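Local coordinates for inositol-1,4,5-trisphosphate 5-phosphatase 1 (Schizosaccharomyces pombe, PDB 1I9Z), which removes the 5-phosphate from soluble and lipid inositol phosphates, such as Ins(1,4,5)P3 and phosphatidylinositol 4,5-bisphosphate, through its magnesium-dependent catalytic domain, at residues A[106-117]-A[144-153]; A[43-51]-A[299-310]. One frame throughout, in Å; residues are numbered along the deposited sequence.

Both contacts lie in the catalytic 5-phosphatase domain, which belongs to the DNase I-like superfamily. Along the chain, contact 1 is nested inside the loop closed by contact 2: 43-51 comes first, then 106-117, 144-153 and finally 299-310. Their centres are about 20 Å apart and their nearest atoms about 8 Å apart, so they do not touch. They share the six-stranded sheet. Contact 1 uses its edge hairpin, strands 102-110 and 113-120, and sets it against strand 147-155 of the five-stranded sheet, so it joins the two sheets. Contact 2 packs helix 44-47 against the start of strand 309-320 and the loop before it, which carries Asp305 of the inositol bisphosphate pocket.

Contact 1 (A[106-117]-A[144-153]); sequences RSGQLVGTALMI and GNKGAVAIRF
The Phe153 ring meets Ile117 at its edge, where CD1 of Ile117 lies near the ring plane, 4.1 Å from CE2 of Phe153. Ile127 and Val130 of strand 127-136 also touch the Phe153 side chain. The same Ile117 CD1 reaches tip to tip toward Ile151, 3.8 Å from its CG2. Leu115 and Ile151 run alongside each other, pointing opposite ways, with CD2 of Leu115 3.9 Å from CD1 of Ile151. Val149 fills the middle. With its CG1 anti to the backbone N (chi1 178°), that methyl meets Leu115 CB at 3.7 Å, and its CG2 meets Leu110 CB at 3.8 Å. An alanine at this position would lose both methyls and would probably open a gap between Leu110, Thr113 and Leu115. Leu110 CD2 lies over Gly147, 3.6 Å from its CA, where any CB would clash. At the turn, one water donates to Leu110 O and Asn145 O and accepts from Thr113 OG1. A second water joins Gly112 N to Asn145 O. The hairpin, closed by a type II' turn from Leu110 to Thr113, thus packs face to face on strand 147-153, as in the two-sheet sandwich of the DNase I-like fold.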
loop_
_atom_site.group_PDB
_atom_site.type_symbol
_atom_site.label_atom_id
_atom_site.label_comp_id
_atom_site.label_asym_id
_atom_site.label_seq_id
_atom_site.Cartn_x
_atom_site.Cartn_y
_atom_site.Cartn_z
ATOM N N ARG A 106 3.977 -2.269 -13.972
ATOM C CA ARG A 106 2.757 -1.628 -14.465
ATOM C C ARG A 106 2.499 -0.312 -13.720
ATOM O O ARG A 106 3.012 -0.139 -12.601
ATOM C CB ARG A 106 1.509 -2.528 -14.211
ATOM C CG ARG A 106 0.329 -1.919 -15.082
ATOM C CD ARG A 106 -1.246 -1.930 -14.848
ATOM N NE ARG A 106 -1.728 -3.206 -15.209
ATOM C CZ ARG A 106 -2.898 -3.708 -15.633
ATOM N NH1 ARG A 106 -4.114 -3.146 -15.909
ATOM N NH2 ARG A 106 -2.772 -5.012 -15.780
ATOM N N SER A 107 1.733 0.584 -14.332
ATOM C CA SER A 107 1.332 1.827 -13.700
ATOM C C SER A 107 -0.113 2.069 -14.080
ATOM O O SER A 107 -0.636 1.554 -15.080
ATOM C CB SER A 107 2.186 3.069 -14.069
ATOM O OG SER A 107 1.884 3.498 -15.384
ATOM N N GLY A 108 -0.764 2.887 -13.281
ATOM C CA GLY A 108 -2.163 3.218 -13.506
ATOM C C GLY A 108 -2.346 4.679 -13.100
ATOM O O GLY A 108 -1.532 5.214 -12.297
ATOM N N GLN A 109 -3.437 5.291 -13.558
ATOM C CA GLN A 109 -3.668 6.693 -13.227
ATOM C C GLN A 109 -5.122 7.059 -13.217
ATOM O O GLN A 109 -5.893 6.537 -14.056
ATOM C CB GLN A 109 -2.867 7.554 -14.241
ATOM C CG GLN A 109 -3.134 9.032 -14.113
ATOM C CD GLN A 109 -2.105 9.844 -14.906
ATOM O OE1 GLN A 109 -1.596 9.361 -15.921
ATOM N NE2 GLN A 109 -1.801 11.079 -14.440
ATOM N N LEU A 110 -5.515 7.899 -12.246
ATOM C CA LEU A 110 -6.904 8.443 -12.172
ATOM C C LEU A 110 -6.713 9.927 -11.907
ATOM O O LEU A 110 -6.369 10.370 -10.792
ATOM C CB LEU A 110 -7.755 7.797 -11.063
ATOM C CG LEU A 110 -9.178 8.387 -11.084
ATOM C CD1 LEU A 110 -9.900 7.998 -12.361
ATOM C CD2 LEU A 110 -9.922 7.904 -9.781
ATOM N N VAL A 111 -6.895 10.719 -12.975
ATOM C CA VAL A 111 -6.643 12.134 -12.937
ATOM C C VAL A 111 -5.208 12.389 -12.389
ATOM O O VAL A 111 -4.266 11.992 -13.016
ATOM C CB VAL A 111 -7.630 12.927 -12.131
ATOM C CG1 VAL A 111 -7.342 14.438 -12.337
ATOM C CG2 VAL A 111 -9.091 12.562 -12.601
ATOM N N GLY A 112 -5.043 13.043 -11.240
ATOM C CA GLY A 112 -3.691 13.270 -10.760
ATOM C C GLY A 112 -3.093 12.217 -9.809
ATOM O O GLY A 112 -1.959 12.360 -9.286
ATOM N N THR A 113 -3.854 11.177 -9.572
ATOM C CA THR A 113 -3.408 10.086 -8.716
ATOM C C THR A 113 -2.799 8.994 -9.573
ATOM O O THR A 113 -3.422 8.625 -10.583
ATOM C CB THR A 113 -4.637 9.537 -7.919
ATOM O OG1 THR A 113 -5.193 10.618 -7.166
ATOM C CG2 THR A 113 -4.210 8.370 -7.019
ATOM N N ALA A 114 -1.590 8.508 -9.215
ATOM C CA ALA A 114 -0.997 7.424 -10.000
ATOM C C ALA A 114 -0.295 6.394 -9.114
ATOM O O ALA A 114 0.205 6.708 -8.020
ATOM C CB ALA A 114 0.006 7.994 -11.048
ATOM N N LEU A 115 -0.250 5.173 -9.594
ATOM C CA LEU A 115 0.394 4.076 -8.869
ATOM C C LEU A 115 1.340 3.405 -9.857
ATOM O O LEU A 115 0.968 3.121 -11.001
ATOM C CB LEU A 115 -0.671 3.018 -8.399
ATOM C CG LEU A 115 -0.093 1.877 -7.551
ATOM C CD1 LEU A 115 0.439 2.469 -6.159
ATOM C CD2 LEU A 115 -1.223 0.779 -7.335
ATOM N N MET A 116 2.580 3.196 -9.451
ATOM C CA MET A 116 3.490 2.516 -10.347
ATOM C C MET A 116 4.270 1.522 -9.514
ATOM O O MET A 116 4.690 1.827 -8.354
ATOM C CB MET A 116 4.425 3.532 -11.043
ATOM C CG MET A 116 5.157 4.405 -10.068
ATOM S SD MET A 116 6.040 5.832 -10.947
ATOM C CE MET A 116 4.801 6.833 -11.425
ATOM N N ILE A 117 4.480 0.331 -10.082
ATOM C CA ILE A 117 5.153 -0.726 -9.336
ATOM C C ILE A 117 6.390 -1.222 -10.114
ATOM O O ILE A 117 6.299 -1.502 -11.330
ATOM C CB ILE A 117 4.144 -1.890 -9.079
ATOM C CG1 ILE A 117 2.996 -1.400 -8.151
ATOM C CG2 ILE A 117 4.930 -3.095 -8.381
ATOM C CD1 ILE A 117 2.036 -2.536 -7.715
ATOM N N GLY A 144 -14.963 15.578 -10.809
ATOM C CA GLY A 144 -14.187 15.273 -9.606
ATOM C C GLY A 144 -12.766 14.735 -9.825
ATOM O O GLY A 144 -12.481 13.957 -10.763
ATOM N N ASN A 145 -11.833 15.146 -8.959
ATOM C CA ASN A 145 -10.491 14.639 -9.143
ATOM C C ASN A 145 -10.001 13.653 -8.055
ATOM O O ASN A 145 -8.804 13.346 -8.027
ATOM C CB ASN A 145 -9.525 15.808 -9.313
ATOM C CG ASN A 145 -10.096 16.912 -10.248
ATOM O OD1 ASN A 145 -10.649 16.637 -11.337
ATOM N ND2 ASN A 145 -9.965 18.159 -9.818
ATOM N N LYS A 146 -10.894 13.152 -7.196
ATOM C CA LYS A 146 -10.479 12.195 -6.148
ATOM C C LYS A 146 -10.779 10.757 -6.520
ATOM O O LYS A 146 -11.659 10.469 -7.350
ATOM C CB LYS A 146 -11.130 12.548 -4.816
ATOM C CG LYS A 146 -10.854 14.018 -4.404
ATOM C CD LYS A 146 -9.347 14.296 -4.201
ATOM C CE LYS A 146 -9.141 15.619 -3.395
ATOM N NZ LYS A 146 -9.781 16.795 -4.085
ATOM N N GLY A 147 -10.054 9.839 -5.898
ATOM C CA GLY A 147 -10.271 8.439 -6.209
ATOM C C GLY A 147 -9.122 7.539 -5.890
ATOM O O GLY A 147 -8.193 7.906 -5.135
ATOM N N ALA A 148 -9.162 6.353 -6.477
ATOM C CA ALA A 148 -8.142 5.344 -6.211
ATOM C C ALA A 148 -7.605 4.656 -7.427
ATOM O O ALA A 148 -8.325 4.519 -8.430
ATOM C CB ALA A 148 -8.731 4.235 -5.265
ATOM N N VAL A 149 -6.342 4.231 -7.332
ATOM C CA VAL A 149 -5.714 3.434 -8.411
ATOM C C VAL A 149 -5.179 2.185 -7.724
ATOM O O VAL A 149 -4.527 2.277 -6.661
ATOM C CB VAL A 149 -4.521 4.197 -9.056
ATOM C CG1 VAL A 149 -3.866 3.309 -10.143
ATOM C CG2 VAL A 149 -5.055 5.499 -9.668
ATOM N N ALA A 150 -5.460 1.024 -8.302
ATOM C CA ALA A 150 -5.020 -0.228 -7.725
ATOM C C ALA A 150 -4.385 -1.229 -8.731
ATOM O O ALA A 150 -4.795 -1.310 -9.917
ATOM C CB ALA A 150 -6.248 -0.913 -6.975
ATOM N N ILE A 151 -3.336 -1.902 -8.267
ATOM C CA ILE A 151 -2.694 -2.960 -9.042
ATOM C C ILE A 151 -2.490 -4.170 -8.092
ATOM O O ILE A 151 -2.030 -4.006 -6.955
ATOM C CB ILE A 151 -1.338 -2.472 -9.583
ATOM C CG1 ILE A 151 -1.611 -1.333 -10.618
ATOM C CG2 ILE A 151 -0.613 -3.668 -10.233
ATOM C CD1 ILE A 151 -0.294 -0.442 -10.923
ATOM N N ARG A 152 -2.830 -5.366 -8.570
ATOM C CA ARG A 152 -2.671 -6.585 -7.798
ATOM C C ARG A 152 -1.895 -7.586 -8.661
ATOM O O ARG A 152 -1.743 -7.421 -9.890
ATOM C CB ARG A 152 -4.043 -7.145 -7.389
ATOM C CG ARG A 152 -4.989 -7.667 -8.589
ATOM C CD ARG A 152 -4.604 -9.066 -9.143
ATOM N NE ARG A 152 -4.654 -10.078 -8.077
ATOM C CZ ARG A 152 -4.042 -11.270 -8.090
ATOM N NH1 ARG A 152 -4.150 -12.060 -7.011
ATOM N NH2 ARG A 152 -3.363 -11.696 -9.169
ATOM N N PHE A 153 -1.346 -8.600 -8.000
ATOM C CA PHE A 153 -0.592 -9.607 -8.722
ATOM C C PHE A 153 -0.316 -10.783 -7.773
ATOM O O PHE A 153 -0.457 -10.674 -6.526
ATOM C CB PHE A 153 0.738 -9.022 -9.289
ATOM C CG PHE A 153 1.690 -8.446 -8.257
ATOM C CD1 PHE A 153 2.611 -9.258 -7.615
ATOM C CD2 PHE A 153 1.648 -7.083 -7.918
ATOM C CE1 PHE A 153 3.490 -8.742 -6.641
ATOM C CE2 PHE A 153 2.513 -6.535 -6.954
ATOM C CZ PHE A 153 3.440 -7.350 -6.308
HETATM O O HOH W 1 -7.712 10.757 -8.456
HETATM O O HOH W 2 -6.245 14.178 -8.884
#

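Contact 2 (A[43-51]-A[299-310])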
loop_
_atom_site.group_PDB
_atom_site.type_symbol
_atom_site.label_atom_id
_atom_site.label_comp_id
_atom_site.label_asym_id
_atom_site.label_seq_id
_atom_site.Cartn_x
_atom_site.Cartn_y
_atom_site.Cartn_z
ATOM N N LEU A 43 15.302 12.432 -5.463
ATOM C CA LEU A 43 14.417 11.813 -4.452
ATOM C C LEU A 43 15.146 10.838 -3.572
ATOM O O LEU A 43 14.537 9.980 -2.914
ATOM C CB LEU A 43 13.335 11.030 -5.207
ATOM C CG LEU A 43 12.603 11.737 -6.358
ATOM C CD1 LEU A 43 11.701 10.733 -7.110
ATOM C CD2 LEU A 43 11.725 12.880 -5.782
ATOM N N GLU A 44 16.480 10.884 -3.564
ATOM C CA GLU A 44 17.234 9.873 -2.802
ATOM C C GLU A 44 16.793 9.688 -1.338
ATOM O O GLU A 44 16.759 8.565 -0.830
ATOM C CB GLU A 44 18.747 10.238 -2.827
ATOM C CG GLU A 44 19.267 10.808 -4.201
ATOM C CD GLU A 44 18.645 12.167 -4.729
ATOM O OE1 GLU A 44 18.483 13.229 -4.020
ATOM O OE2 GLU A 44 18.339 12.151 -5.953
ATOM N N ASN A 45 16.542 10.795 -0.671
ATOM C CA ASN A 45 16.155 10.794 0.759
ATOM C C ASN A 45 14.828 10.093 0.965
ATOM O O ASN A 45 14.533 9.563 2.056
ATOM C CB ASN A 45 16.082 12.244 1.279
ATOM C CG ASN A 45 17.487 12.886 1.399
ATOM O OD1 ASN A 45 17.638 14.137 1.500
ATOM N ND2 ASN A 45 18.539 12.018 1.388
ATOM N N TRP A 46 14.037 10.066 -0.095
ATOM C CA TRP A 46 12.726 9.428 0.013
ATOM C C TRP A 46 12.713 7.920 -0.299
ATOM O O TRP A 46 12.192 7.090 0.451
ATOM C CB TRP A 46 11.741 10.228 -0.870
ATOM C CG TRP A 46 10.325 9.614 -0.981
ATOM C CD1 TRP A 46 9.579 9.051 0.023
ATOM C CD2 TRP A 46 9.506 9.594 -2.148
ATOM N NE1 TRP A 46 8.312 8.699 -0.450
ATOM C CE2 TRP A 46 8.241 9.027 -1.780
ATOM C CE3 TRP A 46 9.708 10.020 -3.481
ATOM C CZ2 TRP A 46 7.210 8.870 -2.692
ATOM C CZ3 TRP A 46 8.714 9.880 -4.393
ATOM C CH2 TRP A 46 7.441 9.310 -4.017
ATOM N N LEU A 47 13.307 7.567 -1.434
ATOM C CA LEU A 47 13.332 6.190 -1.863
ATOM C C LEU A 47 14.459 5.327 -1.304
ATOM O O LEU A 47 14.326 4.094 -1.294
ATOM C CB LEU A 47 13.327 6.155 -3.412
ATOM C CG LEU A 47 11.968 6.007 -4.167
ATOM C CD1 LEU A 47 10.719 6.371 -3.327
ATOM C CD2 LEU A 47 11.985 6.750 -5.493
ATOM N N PHE A 48 15.571 5.940 -0.847
ATOM C CA PHE A 48 16.680 5.128 -0.253
ATOM C C PHE A 48 16.981 5.780 1.109
ATOM O O PHE A 48 18.110 6.210 1.393
ATOM C CB PHE A 48 17.893 5.228 -1.172
ATOM C CG PHE A 48 17.567 4.883 -2.597
ATOM C CD1 PHE A 48 17.919 5.740 -3.626
ATOM C CD2 PHE A 48 16.982 3.655 -2.892
ATOM C CE1 PHE A 48 17.689 5.353 -4.984
ATOM C CE2 PHE A 48 16.743 3.255 -4.204
ATOM C CZ PHE A 48 17.100 4.111 -5.249
ATOM N N PRO A 49 15.959 5.875 1.954
ATOM C CA PRO A 49 16.097 6.507 3.267
ATOM C C PRO A 49 16.909 5.804 4.288
ATOM O O PRO A 49 17.480 6.457 5.186
ATOM C CB PRO A 49 14.661 6.617 3.737
ATOM C CG PRO A 49 14.132 5.228 3.292
ATOM C CD PRO A 49 14.655 5.175 1.845
ATOM N N GLU A 50 16.947 4.484 4.195
ATOM C CA GLU A 50 17.669 3.707 5.205
ATOM C C GLU A 50 18.972 3.233 4.657
ATOM O O GLU A 50 19.211 3.303 3.446
ATOM C CB GLU A 50 16.850 2.463 5.671
ATOM C CG GLU A 50 15.979 1.737 4.587
ATOM C CD GLU A 50 16.703 1.514 3.222
ATOM O OE1 GLU A 50 17.716 0.761 3.220
ATOM O OE2 GLU A 50 16.267 2.089 2.165
ATOM N N ASN A 51 19.797 2.743 5.571
ATOM C CA ASN A 51 21.074 2.170 5.228
ATOM C C ASN A 51 20.789 0.679 5.216
ATOM O O ASN A 51 21.328 -0.049 6.036
ATOM C CB ASN A 51 22.086 2.487 6.317
ATOM C CG ASN A 51 23.479 2.299 5.856
ATOM O OD1 ASN A 51 23.908 2.945 4.892
ATOM N ND2 ASN A 51 24.221 1.410 6.528
ATOM N N VAL A 299 9.792 11.965 5.114
ATOM C CA VAL A 299 11.149 12.297 4.694
ATOM C C VAL A 299 11.206 13.757 4.355
ATOM O O VAL A 299 10.287 14.318 3.817
ATOM C CB VAL A 299 11.507 11.433 3.429
ATOM C CG1 VAL A 299 12.760 11.976 2.737
ATOM C CG2 VAL A 299 11.670 9.953 3.889
ATOM N N PRO A 300 12.336 14.390 4.631
ATOM C CA PRO A 300 12.445 15.815 4.341
ATOM C C PRO A 300 12.693 16.187 2.870
ATOM O O PRO A 300 13.847 16.443 2.473
ATOM C CB PRO A 300 13.600 16.287 5.275
ATOM C CG PRO A 300 14.006 15.063 6.077
ATOM C CD PRO A 300 13.543 13.861 5.285
ATOM N N LEU A 301 11.649 16.151 2.038
ATOM C CA LEU A 301 11.716 16.683 0.651
ATOM C C LEU A 301 10.792 17.895 0.696
ATOM O O LEU A 301 9.720 17.839 1.325
ATOM C CB LEU A 301 11.215 15.732 -0.422
ATOM C CG LEU A 301 12.122 14.555 -0.782
ATOM C CD1 LEU A 301 11.590 13.925 -2.074
ATOM C CD2 LEU A 301 13.600 15.083 -1.005
ATOM N N TYR A 302 11.156 18.966 -0.009
ATOM C CA TYR A 302 10.468 20.244 0.130
ATOM C C TYR A 302 9.800 20.795 -1.130
ATOM O O TYR A 302 9.448 21.998 -1.179
ATOM C CB TYR A 302 11.554 21.264 0.629
ATOM C CG TYR A 302 12.103 20.958 2.022
ATOM C CD1 TYR A 302 13.158 20.035 2.219
ATOM C CD2 TYR A 302 11.567 21.609 3.122
ATOM C CE1 TYR A 302 13.679 19.772 3.543
ATOM C CE2 TYR A 302 12.029 21.373 4.425
ATOM C CZ TYR A 302 13.096 20.444 4.615
ATOM O OH TYR A 302 13.582 20.215 5.870
ATOM N N TYR A 303 9.596 19.922 -2.128
ATOM C CA TYR A 303 9.036 20.380 -3.387
ATOM C C TYR A 303 7.569 20.680 -3.334
ATOM O O TYR A 303 7.053 21.363 -4.212
ATOM C CB TYR A 303 9.225 19.321 -4.482
ATOM C CG TYR A 303 10.623 18.794 -4.542
ATOM C CD1 TYR A 303 10.873 17.433 -4.623
ATOM C CD2 TYR A 303 11.724 19.679 -4.543
ATOM C CE1 TYR A 303 12.212 16.924 -4.679
ATOM C CE2 TYR A 303 13.023 19.190 -4.639
ATOM C CZ TYR A 303 13.264 17.823 -4.702
ATOM O OH TYR A 303 14.571 17.312 -4.794
ATOM N N SER A 304 6.913 20.155 -2.303
ATOM C CA SER A 304 5.450 20.248 -2.191
ATOM C C SER A 304 5.015 20.828 -0.835
ATOM O O SER A 304 5.871 21.125 0.019
ATOM C CB SER A 304 4.881 18.795 -2.357
ATOM O OG SER A 304 3.458 18.755 -2.113
ATOM N N ASP A 305 3.700 21.044 -0.672
ATOM C CA ASP A 305 3.212 21.496 0.631
ATOM C C ASP A 305 2.976 20.250 1.519
ATOM O O ASP A 305 2.620 20.369 2.687
ATOM C CB ASP A 305 1.954 22.359 0.497
ATOM C CG ASP A 305 0.862 21.696 -0.320
ATOM O OD1 ASP A 305 0.997 20.588 -0.908
ATOM O OD2 ASP A 305 -0.184 22.354 -0.338
ATOM N N HIS A 306 3.194 19.053 0.988
ATOM C CA HIS A 306 3.178 17.834 1.820
ATOM C C HIS A 306 4.575 17.235 1.859
ATOM O O HIS A 306 5.360 17.395 0.907
ATOM C CB HIS A 306 2.343 16.687 1.225
ATOM C CG HIS A 306 0.880 16.954 1.199
ATOM N ND1 HIS A 306 -0.042 16.128 1.820
ATOM C CD2 HIS A 306 0.170 17.900 0.551
ATOM C CE1 HIS A 306 -1.266 16.558 1.537
ATOM N NE2 HIS A 306 -1.164 17.635 0.764
ATOM N N ARG A 307 4.904 16.539 2.945
ATOM C CA ARG A 307 6.146 15.718 2.942
ATOM C C ARG A 307 5.779 14.355 2.450
ATOM O O ARG A 307 4.640 13.903 2.671
ATOM C CB ARG A 307 6.707 15.475 4.340
ATOM C CG ARG A 307 7.170 16.758 5.008
ATOM C CD ARG A 307 8.714 17.076 4.570
ATOM N NE ARG A 307 9.020 18.328 5.232
ATOM C CZ ARG A 307 8.815 19.541 4.744
ATOM N NH1 ARG A 307 8.362 19.768 3.494
ATOM N NH2 ARG A 307 8.864 20.578 5.604
ATOM N N PRO A 308 6.698 13.673 1.737
ATOM C CA PRO A 308 6.478 12.327 1.239
ATOM C C PRO A 308 6.673 11.383 2.439
ATOM O O PRO A 308 7.303 11.780 3.471
ATOM C CB PRO A 308 7.593 12.125 0.155
ATOM C CG PRO A 308 8.676 13.085 0.570
ATOM C CD PRO A 308 8.037 14.215 1.393
ATOM N N ILE A 309 6.122 10.169 2.336
ATOM C CA ILE A 309 6.277 9.171 3.413
ATOM C C ILE A 309 6.589 7.800 2.791
ATOM O O ILE A 309 6.511 7.612 1.551
ATOM C CB ILE A 309 4.974 9.009 4.254
ATOM C CG1 ILE A 309 3.801 8.633 3.349
ATOM C CG2 ILE A 309 4.654 10.317 4.964
ATOM C CD1 ILE A 309 2.517 8.134 4.128
ATOM N N TYR A 310 7.031 6.856 3.619
ATOM C CA TYR A 310 7.231 5.504 3.126
ATOM C C TYR A 310 7.014 4.513 4.263
ATOM O O TYR A 310 7.024 4.897 5.456
ATOM C CB TYR A 310 8.640 5.291 2.505
ATOM C CG TYR A 310 9.761 5.310 3.539
ATOM C CD1 TYR A 310 10.160 4.125 4.170
ATOM C CD2 TYR A 310 10.335 6.495 3.931
ATOM C CE1 TYR A 310 11.142 4.128 5.173
ATOM C CE2 TYR A 310 11.304 6.525 4.973
ATOM C CZ TYR A 310 11.699 5.356 5.562
ATOM O OH TYR A 310 12.702 5.377 6.516
#
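Trp46 NE1 donates to Ile309 O at 2.9 Å in a nearly straight bond (163°). The acceptor lies in the indole plane, but the donor sits above the carbonyl plane. Pro308 CB covers one indole face in a CH-pi contact, 3.5 Å from the centroid of the five-membered ring. Leu47 CD1 covers the opposite face. The bond and the two covers fix how the indole is turned. Trp46 projects from the first turn of helix 44-47, where Leu43 O accepts from both Trp46 N and Leu47 N. This short helix lies beside the six-stranded sheet of the DNase I-like domain, where strand 309-320 begins. Val299 CG1 packs against Asn45 CB at 3.6 Å. Leu301 CD1 touches both Leu43 CD2 and Trp46 CB, and the two leucine side chains lie nearly perpendicular. Beyond the helix, Pro49 CG lies over one face of Tyr310, 3.6 Å from the ring centroid. CG of Tyr310 sits between its backbone N and carbonyl carbon (chi1 70°), which turns a ring face to Pro49. The ring also meets Phe28 of strand 20-33.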